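Local coordinates for protein Kinase A (Toxoplasma gondii, PDB 5J3U) that binds cyclic AMP in two cyclic nucleotide-binding domains and, as in related regulatory chains, probably binds and inhibits the kinase catalytic subunit, at residues T46-E51 with D86-L91; E56-V61 with L91-N96; K192-G195 with P200-V203. All coordinates share one frame; numbering follows the deposited sequence.

Interaction 1. Residues T46-E51 with D86-L91. With CMP (adenosine-3',5'-cyclic-monophosphate), chain C.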
loop_
_atom_site.group_PDB
_atom_site.type_symbol
_atom_site.label_atom_id
_atom_site.label_comp_id
_atom_site.label_asym_id
_atom_site.label_seq_id
_atom_site.Cartn_x
_atom_site.Cartn_y
_atom_site.Cartn_z
ATOM N N THR A 46 13.390 -9.027 -21.834
ATOM C CA THR A 46 14.480 -8.097 -21.635
ATOM C C THR A 46 14.985 -8.242 -20.198
ATOM O O THR A 46 14.233 -8.056 -19.224
ATOM C CB THR A 46 14.033 -6.611 -21.817
ATOM O OG1 THR A 46 13.461 -6.393 -23.115
ATOM C CG2 THR A 46 15.201 -5.656 -21.601
ATOM N N CYS A 47 16.284 -8.459 -20.083
ATOM C CA CYS A 47 16.925 -8.596 -18.824
ATOM C C CYS A 47 17.344 -7.234 -18.290
ATOM O O CYS A 47 18.488 -6.816 -18.439
ATOM C CB CYS A 47 18.135 -9.539 -18.965
ATOM S SG CYS A 47 18.903 -9.849 -17.365
ATOM N N LEU A 48 16.415 -6.572 -17.588
ATOM C CA LEU A 48 16.579 -5.174 -17.141
ATOM C C LEU A 48 17.511 -4.946 -15.999
ATOM O O LEU A 48 18.280 -4.009 -16.046
ATOM C CB LEU A 48 15.205 -4.557 -16.779
ATOM C CG LEU A 48 15.080 -3.089 -16.339
ATOM C CD1 LEU A 48 15.522 -2.166 -17.442
ATOM C CD2 LEU A 48 13.615 -2.818 -16.052
ATOM N N ILE A 49 17.395 -5.734 -14.920
ATOM C CA ILE A 49 18.258 -5.588 -13.772
ATOM C C ILE A 49 18.955 -6.927 -13.535
ATOM O O ILE A 49 18.314 -7.954 -13.639
ATOM C CB ILE A 49 17.434 -5.270 -12.487
ATOM C CG1 ILE A 49 16.758 -3.897 -12.628
ATOM C CG2 ILE A 49 18.294 -5.371 -11.231
ATOM C CD1 ILE A 49 15.961 -3.505 -11.390
ATOM N N ARG A 50 20.225 -6.887 -13.175
ATOM C CA ARG A 50 20.981 -8.094 -12.996
ATOM C C ARG A 50 21.503 -8.162 -11.581
ATOM O O ARG A 50 22.123 -7.228 -11.110
ATOM C CB ARG A 50 22.132 -8.152 -13.986
ATOM C CG ARG A 50 21.675 -7.970 -15.427
ATOM C CD ARG A 50 22.707 -8.508 -16.418
ATOM N NE ARG A 50 23.193 -7.487 -17.348
ATOM C CZ ARG A 50 22.474 -6.927 -18.322
ATOM N NH1 ARG A 50 21.191 -7.240 -18.505
ATOM N NH2 ARG A 50 23.050 -6.042 -19.126
ATOM N N GLU A 51 21.236 -9.301 -10.918
ATOM C CA GLU A 51 21.650 -9.516 -9.547
ATOM C C GLU A 51 23.123 -9.247 -9.407
ATOM O O GLU A 51 23.884 -9.658 -10.256
ATOM C CB GLU A 51 21.358 -10.973 -9.128
ATOM C CG GLU A 51 21.594 -11.306 -7.690
ATOM C CD GLU A 51 21.262 -12.752 -7.339
ATOM O OE1 GLU A 51 20.750 -13.530 -8.192
ATOM O OE2 GLU A 51 21.549 -13.082 -6.172
ATOM N N ASP A 86 3.344 -1.827 -9.572
ATOM C CA ASP A 86 4.367 -2.298 -8.620
ATOM C C ASP A 86 5.661 -1.556 -8.874
ATOM O O ASP A 86 6.039 -1.334 -10.043
ATOM C CB ASP A 86 4.656 -3.799 -8.775
ATOM C CG ASP A 86 3.526 -4.684 -8.348
ATOM O OD1 ASP A 86 2.698 -4.276 -7.504
ATOM O OD2 ASP A 86 3.471 -5.813 -8.887
ATOM N N ALA A 87 6.370 -1.242 -7.797
ATOM C CA ALA A 87 7.700 -0.663 -7.851
ATOM C C ALA A 87 8.720 -1.793 -7.710
ATOM O O ALA A 87 8.478 -2.791 -7.014
ATOM C CB ALA A 87 7.897 0.353 -6.745
ATOM N N PHE A 88 9.853 -1.667 -8.384
ATOM C CA PHE A 88 10.928 -2.624 -8.226
ATOM C C PHE A 88 12.255 -1.932 -8.450
ATOM O O PHE A 88 12.353 -0.843 -9.033
ATOM C CB PHE A 88 10.759 -3.857 -9.148
ATOM C CG PHE A 88 10.908 -3.571 -10.604
ATOM C CD1 PHE A 88 9.786 -3.276 -11.376
ATOM C CD2 PHE A 88 12.128 -3.633 -11.238
ATOM C CE1 PHE A 88 9.921 -2.966 -12.721
ATOM C CE2 PHE A 88 12.240 -3.356 -12.590
ATOM C CZ PHE A 88 11.127 -3.028 -13.333
ATOM N N GLY A 89 13.300 -2.580 -7.997
ATOM C CA GLY A 89 14.626 -1.984 -7.969
ATOM C C GLY A 89 14.832 -0.973 -6.897
ATOM O O GLY A 89 15.789 -0.224 -6.965
ATOM N N GLU A 90 13.968 -0.962 -5.881
ATOM C CA GLU A 90 14.051 0.014 -4.764
ATOM C C GLU A 90 15.020 -0.408 -3.646
ATOM O O GLU A 90 15.553 0.437 -2.903
ATOM C CB GLU A 90 12.635 0.279 -4.180
ATOM C CG GLU A 90 12.116 -0.719 -3.141
ATOM C CD GLU A 90 11.757 -2.110 -3.652
ATOM O OE1 GLU A 90 12.055 -2.516 -4.834
ATOM O OE2 GLU A 90 11.137 -2.829 -2.842
ATOM N N LEU A 91 15.253 -1.715 -3.516
ATOM C CA LEU A 91 16.080 -2.196 -2.410
ATOM C C LEU A 91 17.492 -1.675 -2.482
ATOM O O LEU A 91 18.028 -1.244 -1.484
ATOM C CB LEU A 91 16.067 -3.740 -2.290
ATOM C CG LEU A 91 14.716 -4.394 -2.137
ATOM C CD1 LEU A 91 14.843 -5.915 -2.084
ATOM C CD2 LEU A 91 14.066 -3.850 -0.854
HETATM P P CMP C . 16.838 -4.414 -6.081
HETATM O O1P CMP C . 17.671 -5.380 -5.188
HETATM O O2P CMP C . 17.376 -3.013 -6.191
HETATM O "O5'" CMP C . 16.893 -5.137 -7.517
HETATM C "C5'" CMP C . 16.253 -6.411 -7.620
HETATM C "C4'" CMP C . 14.802 -6.246 -7.224
HETATM O "O4'" CMP C . 13.987 -7.374 -7.333
HETATM C "C3'" CMP C . 14.663 -5.765 -5.807
HETATM O "O3'" CMP C . 15.264 -4.473 -5.710
HETATM C "C2'" CMP C . 13.174 -5.879 -5.687
HETATM O "O2'" CMP C . 12.523 -4.726 -6.185
HETATM C "C1'" CMP C . 12.833 -7.095 -6.547
HETATM N N9 CMP C . 12.491 -8.289 -5.740
HETATM C C8 CMP C . 11.259 -8.895 -5.749
HETATM N N7 CMP C . 11.254 -9.942 -4.869
HETATM C C5 CMP C . 12.427 -9.980 -4.283
HETATM C C6 CMP C . 13.034 -10.850 -3.247
HETATM N N6 CMP C . 12.336 -11.872 -2.695
HETATM N N1 CMP C . 14.291 -10.572 -2.904
HETATM C C2 CMP C . 15.026 -9.540 -3.408
HETATM N N3 CMP C . 14.545 -8.715 -4.372
HETATM C C4 CMP C . 13.272 -8.895 -4.841
#
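Leu48 and Ile49 meet the ring of Phe88 at its rim, both methyls lying near the ring plane. Leu48 comes across at roughly a right angle, its CD2 3.7 Å from Phe88 CZ. Ile49 instead runs past the ring in the opposite direction and sets CD1 3.8 Å from Phe88 CD2. With CG between the backbone N and the carbonyl carbon (chi1 68°), the Phe88 ring is carried toward strand 47-49, edge first. The same Ile49 methyl packs 4.0 Å from CA of Gly89, whose positive phi suits a glycine and where a CB would crowd that methyl.

Beyond this apolar patch the ribose is gripped through one oxygen. Gly89 N donates to O2' of the nucleotide over 2.9 Å, and that hydroxyl in turn donates to Glu90 OE1 at 2.6 Å, so receiving and giving are both used. This is the phosphate-binding cassette of cyclic nucleotide-binding domains, where a glycine and a glutamate hold the ribose. Strand 87-88 edges one sheet of the beta sandwich beside strand 57-61, and strand 47-49 edges the other beside 102-105; Val103 and Leu111 pack around the cluster, and the Tyr59 ring meets that of Phe88 at about 25° between planes.

Interaction 2. Residues E56-V61 with L91-N96. With CMP (adenosine-3',5'-cyclic-monophosphate), chain C.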
loop_
_atom_site.group_PDB
_atom_site.type_symbol
_atom_site.label_atom_id
_atom_site.label_comp_id
_atom_site.label_asym_id
_atom_site.label_seq_id
_atom_site.Cartn_x
_atom_site.Cartn_y
_atom_site.Cartn_z
ATOM N N GLU A 56 21.376 2.235 -9.716
ATOM C CA GLU A 56 21.316 3.710 -9.698
ATOM C C GLU A 56 19.948 4.249 -9.993
ATOM O O GLU A 56 19.805 5.444 -10.116
ATOM C CB GLU A 56 22.349 4.356 -10.637
ATOM C CG GLU A 56 23.792 3.888 -10.461
ATOM C CD GLU A 56 24.381 4.089 -9.065
ATOM O OE1 GLU A 56 23.924 4.935 -8.262
ATOM O OE2 GLU A 56 25.346 3.369 -8.755
ATOM N N CYS A 57 18.956 3.381 -10.078
ATOM C CA CYS A 57 17.589 3.803 -10.252
ATOM C C CYS A 57 16.615 2.738 -9.753
ATOM O O CYS A 57 17.015 1.593 -9.467
ATOM C CB CYS A 57 17.349 4.074 -11.720
ATOM S SG CYS A 57 17.579 2.631 -12.752
ATOM N N LEU A 58 15.340 3.116 -9.678
ATOM C CA LEU A 58 14.256 2.197 -9.456
ATOM C C LEU A 58 13.238 2.411 -10.536
ATOM O O LEU A 58 13.342 3.376 -11.294
ATOM C CB LEU A 58 13.690 2.383 -8.064
ATOM C CG LEU A 58 12.961 3.698 -7.713
ATOM C CD1 LEU A 58 11.606 3.778 -8.402
ATOM C CD2 LEU A 58 12.746 3.779 -6.206
ATOM N N TYR A 59 12.308 1.484 -10.643
ATOM C CA TYR A 59 11.239 1.539 -11.620
ATOM C C TYR A 59 9.881 1.335 -11.002
ATOM O O TYR A 59 9.732 0.615 -10.018
ATOM C CB TYR A 59 11.432 0.395 -12.629
ATOM C CG TYR A 59 12.756 0.450 -13.332
ATOM C CD1 TYR A 59 12.920 1.218 -14.498
ATOM C CD2 TYR A 59 13.848 -0.224 -12.830
ATOM C CE1 TYR A 59 14.122 1.281 -15.140
ATOM C CE2 TYR A 59 15.058 -0.177 -13.486
ATOM C CZ TYR A 59 15.184 0.584 -14.629
ATOM O OH TYR A 59 16.393 0.637 -15.244
ATOM N N ILE A 60 8.860 1.898 -11.655
ATOM C CA ILE A 60 7.501 1.522 -11.378
ATOM C C ILE A 60 6.798 1.118 -12.673
ATOM O O ILE A 60 7.052 1.672 -13.744
ATOM C CB ILE A 60 6.779 2.629 -10.575
ATOM C CG1 ILE A 60 5.405 2.128 -10.122
ATOM C CG2 ILE A 60 6.631 3.888 -11.404
ATOM C CD1 ILE A 60 4.790 2.889 -8.953
ATOM N N VAL A 61 5.926 0.134 -12.593
ATOM C CA VAL A 61 5.338 -0.440 -13.770
ATOM C C VAL A 61 4.035 0.260 -14.086
ATOM O O VAL A 61 3.150 0.233 -13.292
ATOM C CB VAL A 61 5.050 -1.952 -13.576
ATOM C CG1 VAL A 61 4.416 -2.569 -14.811
ATOM C CG2 VAL A 61 6.319 -2.694 -13.243
ATOM N N LEU A 91 15.253 -1.715 -3.516
ATOM C CA LEU A 91 16.080 -2.196 -2.410
ATOM C C LEU A 91 17.492 -1.675 -2.482
ATOM O O LEU A 91 18.028 -1.244 -1.484
ATOM C CB LEU A 91 16.067 -3.740 -2.290
ATOM C CG LEU A 91 14.716 -4.394 -2.137
ATOM C CD1 LEU A 91 14.843 -5.915 -2.084
ATOM C CD2 LEU A 91 14.066 -3.850 -0.854
ATOM N N ALA A 92 18.107 -1.677 -3.664
ATOM C CA ALA A 92 19.465 -1.157 -3.822
ATOM C C ALA A 92 19.571 0.315 -3.439
ATOM O O ALA A 92 20.607 0.783 -2.945
ATOM C CB ALA A 92 19.918 -1.358 -5.242
ATOM N N LEU A 93 18.482 1.040 -3.656
ATOM C CA LEU A 93 18.413 2.471 -3.288
ATOM C C LEU A 93 18.100 2.614 -1.788
ATOM O O LEU A 93 18.682 3.455 -1.090
ATOM C CB LEU A 93 17.359 3.174 -4.148
ATOM C CG LEU A 93 17.870 3.724 -5.500
ATOM C CD1 LEU A 93 18.625 2.668 -6.292
ATOM C CD2 LEU A 93 16.706 4.350 -6.303
ATOM N N LEU A 94 17.170 1.819 -1.282
ATOM C CA LEU A 94 16.827 1.938 0.169
ATOM C C LEU A 94 17.986 1.558 1.075
ATOM O O LEU A 94 18.222 2.215 2.078
ATOM C CB LEU A 94 15.638 1.087 0.551
ATOM C CG LEU A 94 14.245 1.587 0.279
ATOM C CD1 LEU A 94 13.274 0.436 0.521
ATOM C CD2 LEU A 94 13.896 2.795 1.159
ATOM N N TYR A 95 18.731 0.518 0.707
ATOM C CA TYR A 95 19.754 -0.042 1.601
ATOM C C TYR A 95 21.195 0.129 1.116
ATOM O O TYR A 95 22.109 -0.336 1.783
ATOM C CB TYR A 95 19.411 -1.520 1.887
ATOM C CG TYR A 95 18.004 -1.682 2.426
ATOM C CD1 TYR A 95 17.637 -1.134 3.659
ATOM C CD2 TYR A 95 17.031 -2.327 1.697
ATOM C CE1 TYR A 95 16.345 -1.240 4.143
ATOM C CE2 TYR A 95 15.741 -2.430 2.175
ATOM C CZ TYR A 95 15.411 -1.898 3.397
ATOM O OH TYR A 95 14.121 -2.027 3.826
ATOM N N ASN A 96 21.414 0.799 -0.024
ATOM C CA ASN A 96 22.761 1.025 -0.561
ATOM C C ASN A 96 23.538 -0.286 -0.778
ATOM O O ASN A 96 24.694 -0.447 -0.383
ATOM C CB ASN A 96 23.511 2.044 0.306
ATOM C CG ASN A 96 22.913 3.426 0.186
ATOM O OD1 ASN A 96 22.373 3.775 -0.856
ATOM N ND2 ASN A 96 22.992 4.208 1.247
HETATM P P CMP C . 16.838 -4.414 -6.081
HETATM O O1P CMP C . 17.671 -5.380 -5.188
HETATM O O2P CMP C . 17.376 -3.013 -6.191
HETATM O "O5'" CMP C . 16.893 -5.137 -7.517
HETATM C "C5'" CMP C . 16.253 -6.411 -7.620
HETATM C "C4'" CMP C . 14.802 -6.246 -7.224
HETATM O "O4'" CMP C . 13.987 -7.374 -7.333
HETATM C "C3'" CMP C . 14.663 -5.765 -5.807
HETATM O "O3'" CMP C . 15.264 -4.473 -5.710
HETATM C "C2'" CMP C . 13.174 -5.879 -5.687
HETATM O "O2'" CMP C . 12.523 -4.726 -6.185
HETATM C "C1'" CMP C . 12.833 -7.095 -6.547
HETATM N N9 CMP C . 12.491 -8.289 -5.740
HETATM C C8 CMP C . 11.259 -8.895 -5.749
HETATM N N7 CMP C . 11.254 -9.942 -4.869
HETATM C C5 CMP C . 12.427 -9.980 -4.283
HETATM C C6 CMP C . 13.034 -10.850 -3.247
HETATM N N6 CMP C . 12.336 -11.872 -2.695
HETATM N N1 CMP C . 14.291 -10.572 -2.904
HETATM C C2 CMP C . 15.026 -9.540 -3.408
HETATM N N3 CMP C . 14.545 -8.715 -4.372
HETATM C C4 CMP C . 13.272 -8.895 -4.841
#
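Leu93 lies against the backbone of Cys57 and the side chain of Leu58 at the start of strand 57-61, and the short helix that carries it illustrates how one turn can serve a ligand and the protein core at once. At the head of that helix, Leu91 works on the ligand side: its CD1 lies 3.6 Å from N3 of the adenine and also packs near C3' of the ribose, so the side chain bridges base and sugar. Ala92 follows with the polar grip. Its backbone N donates to O2P of the cyclic phosphate over 3.0 Å, at 158° a fairly straight bond, and its CB packs close to the same oxygen. The first-turn N-H groups of a helix point out of its N-terminal end, where the helix dipole would probably favour the negative phosphate.

Leu93 then turns to the strand and makes the contact proper. One branch, CD1, rests 3.7 Å from Cys57 O, an oxygen that also accepts from Arg99, which binds the nucleotide; the other, CD2, reaches Leu58 N at 3.8 Å. Leu58 crosses Leu93 at about a right angle, with the two CD2 methyls 4.0 Å apart. No hydrogen bond joins the two segments, and Cys57 N is buried without a partner in the model. Further along, Tyr95 N closes the helical turn on Leu91 O.

Helix 116-138 covers the apolar side, where Phe119 touches both Leu58 and Leu93, and Arg116 forms a salt bridge with Glu56 and bonds Ala92 O. On the sheet side, strand 57-61 runs between strands 109-115 and 87-88, with the helix 91-95 packed over its beginning.

Interaction 3. Residues K192-G195 with P200-V203. With CMP (adenosine-3',5'-cyclic-monophosphate), chain B.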
loop_
_atom_site.group_PDB
_atom_site.type_symbol
_atom_site.label_atom_id
_atom_site.label_comp_id
_atom_site.label_asym_id
_atom_site.label_seq_id
_atom_site.Cartn_x
_atom_site.Cartn_y
_atom_site.Cartn_z
ATOM N N LYS A 192 -25.644 2.282 10.710
ATOM C CA LYS A 192 -26.126 1.081 10.120
ATOM C C LYS A 192 -27.633 1.123 9.961
ATOM O O LYS A 192 -28.325 1.379 10.956
ATOM C CB LYS A 192 -25.758 -0.091 11.017
ATOM C CG LYS A 192 -26.191 -1.471 10.530
ATOM C CD LYS A 192 -25.525 -2.580 11.356
ATOM C CE LYS A 192 -25.813 -3.952 10.779
ATOM N NZ LYS A 192 -25.783 -4.979 11.840
ATOM N N SER A 193 -28.079 0.810 8.745
ATOM C CA SER A 193 -29.518 0.518 8.456
ATOM C C SER A 193 -29.765 -0.931 8.813
ATOM O O SER A 193 -29.097 -1.851 8.280
ATOM C CB SER A 193 -29.870 0.783 6.997
ATOM O OG SER A 193 -31.059 0.082 6.629
ATOM N N PHE A 194 -30.692 -1.159 9.732
ATOM C CA PHE A 194 -31.070 -2.514 10.141
ATOM C C PHE A 194 -32.079 -3.241 9.227
ATOM O O PHE A 194 -32.437 -4.362 9.488
ATOM C CB PHE A 194 -31.528 -2.514 11.611
ATOM C CG PHE A 194 -30.363 -2.347 12.555
ATOM C CD1 PHE A 194 -29.870 -1.091 12.816
ATOM C CD2 PHE A 194 -29.717 -3.434 13.060
ATOM C CE1 PHE A 194 -28.761 -0.921 13.641
ATOM C CE2 PHE A 194 -28.597 -3.279 13.864
ATOM C CZ PHE A 194 -28.125 -2.018 14.157
ATOM N N GLY A 195 -32.484 -2.630 8.143
ATOM C CA GLY A 195 -33.323 -3.357 7.157
ATOM C C GLY A 195 -33.740 -2.428 6.044
ATOM O O GLY A 195 -33.586 -1.224 6.164
ATOM N N PRO A 200 -30.250 4.644 8.425
ATOM C CA PRO A 200 -29.178 4.159 9.311
ATOM C C PRO A 200 -29.177 4.878 10.656
ATOM O O PRO A 200 -29.548 6.047 10.710
ATOM C CB PRO A 200 -27.907 4.464 8.540
ATOM C CG PRO A 200 -28.284 5.389 7.492
ATOM C CD PRO A 200 -29.751 5.332 7.235
ATOM N N ILE A 201 -28.762 4.186 11.697
ATOM C CA ILE A 201 -28.620 4.783 13.013
ATOM C C ILE A 201 -27.183 4.629 13.478
ATOM O O ILE A 201 -26.501 3.672 13.072
ATOM C CB ILE A 201 -29.586 4.160 14.018
ATOM C CG1 ILE A 201 -29.332 2.696 14.213
ATOM C CG2 ILE A 201 -31.030 4.397 13.537
ATOM C CD1 ILE A 201 -29.968 2.130 15.468
ATOM N N GLU A 202 -26.727 5.560 14.292
ATOM C CA GLU A 202 -25.360 5.483 14.791
ATOM C C GLU A 202 -25.240 4.279 15.680
ATOM O O GLU A 202 -26.072 4.080 16.534
ATOM C CB GLU A 202 -24.943 6.745 15.520
ATOM C CG GLU A 202 -23.535 6.601 16.082
ATOM C CD GLU A 202 -23.117 7.797 16.905
ATOM O OE1 GLU A 202 -23.373 8.947 16.465
ATOM O OE2 GLU A 202 -22.547 7.544 17.994
ATOM N N VAL A 203 -24.195 3.478 15.474
ATOM C CA VAL A 203 -23.945 2.250 16.203
ATOM C C VAL A 203 -22.551 2.162 16.859
ATOM O O VAL A 203 -22.310 1.253 17.670
ATOM C CB VAL A 203 -24.187 0.990 15.352
ATOM C CG1 VAL A 203 -25.653 0.923 14.954
ATOM C CG2 VAL A 203 -23.346 0.947 14.090
HETATM P P CMP B . -17.437 -3.965 7.369
HETATM O O1P CMP B . -16.311 -4.431 6.538
HETATM O O2P CMP B . -18.778 -4.696 7.241
HETATM O "O5'" CMP B . -17.660 -2.413 7.045
HETATM C "C5'" CMP B . -18.527 -1.678 7.930
HETATM C "C4'" CMP B . -17.836 -1.767 9.294
HETATM O "O4'" CMP B . -18.529 -1.135 10.381
HETATM C "C3'" CMP B . -17.804 -3.207 9.771
HETATM O "O3'" CMP B . -16.934 -3.957 8.912
HETATM C "C2'" CMP B . -17.384 -3.077 11.212
HETATM O "O2'" CMP B . -15.949 -2.856 11.334
HETATM C "C1'" CMP B . -18.034 -1.740 11.552
HETATM N N9 CMP B . -19.137 -1.877 12.455
HETATM C C8 CMP B . -19.299 -1.079 13.533
HETATM N N7 CMP B . -20.474 -1.404 14.194
HETATM C C5 CMP B . -21.078 -2.387 13.493
HETATM C C6 CMP B . -22.321 -3.205 13.622
HETATM N N6 CMP B . -23.206 -3.009 14.648
HETATM N N1 CMP B . -22.513 -4.131 12.671
HETATM C C2 CMP B . -21.702 -4.364 11.602
HETATM N N3 CMP B . -20.540 -3.651 11.445
HETATM C C4 CMP B . -20.186 -2.706 12.347
#
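Lys192 and Ile201 form an antiparallel hydrogen-bonded pair, an example of how a hairpin end can be tight along its backbone and loose among its side chains. Lys192 N donates to Ile201 O over 2.9 Å, and Ile201 N returns the bond to Lys192 O at the same length. The two bonds differ in approach: the first donor is tilted 28° from the carbonyl plane of Ile201, whereas the second stands well above that of Lys192. Lys192 O also receives a CA-H contact from Pro200, whose CA is 3.3 Å away, and the proline CB packs against the peptide that leads into Ser193.

Toward solvent the packing becomes apolar and more open. The rim of the Phe194 ring does the touching there: CE1 lies 3.7 Å from Ile201 CG1 and 3.8 Å from Val203 CG1. Ile201 crosses the phenyl at about a right angle, while Val203 slides past it in the opposite direction. One face of the ring lies over Lys192 CG, offset toward the rim, while Lys192 CB, one atom back, touches Val203 CG2 at 4.0 Å. Both Phe194 and Ile201 remain exposed. Ser193 OG is hydrogen-bonded to Gln198 O within the connecting loop, and Gly195 N adds a weak bond to that same hydroxyl.

With CG anti to the backbone N (chi1 -180°) and the chain extended beyond it, the lysine carries NZ to N1 of the adenine at 3.5 Å, a weak hydrogen bond, while Val203 CG2 approaches N7 of the base. The arrangement is the antiparallel hairpin of strands 187-192 and 201-206 in the second cyclic nucleotide-binding domain, its end reaching the adenine of bound cyclic AMP.

Interactions 1 and 2 belong to the first cyclic nucleotide-binding domain and lie only 8 Å apart between centres. Their segments alternate along the chain, share Leu91, and meet in one sheet, where strands 87-88 and 57-61 are neighbours; Phe88 N is probably hydrogen-bonded to Tyr59 O. Both touch the same cyclic AMP, so ribose and phosphate are held by consecutive stretches of one cassette. Interaction 3 follows in series, in the second domain, about 49 Å from interaction 1 and 48 Å from interaction 2 between centres, on the opposite side of the chain's centre. It touches a different cyclic AMP, at the adenine, so two separate sites serve one chain.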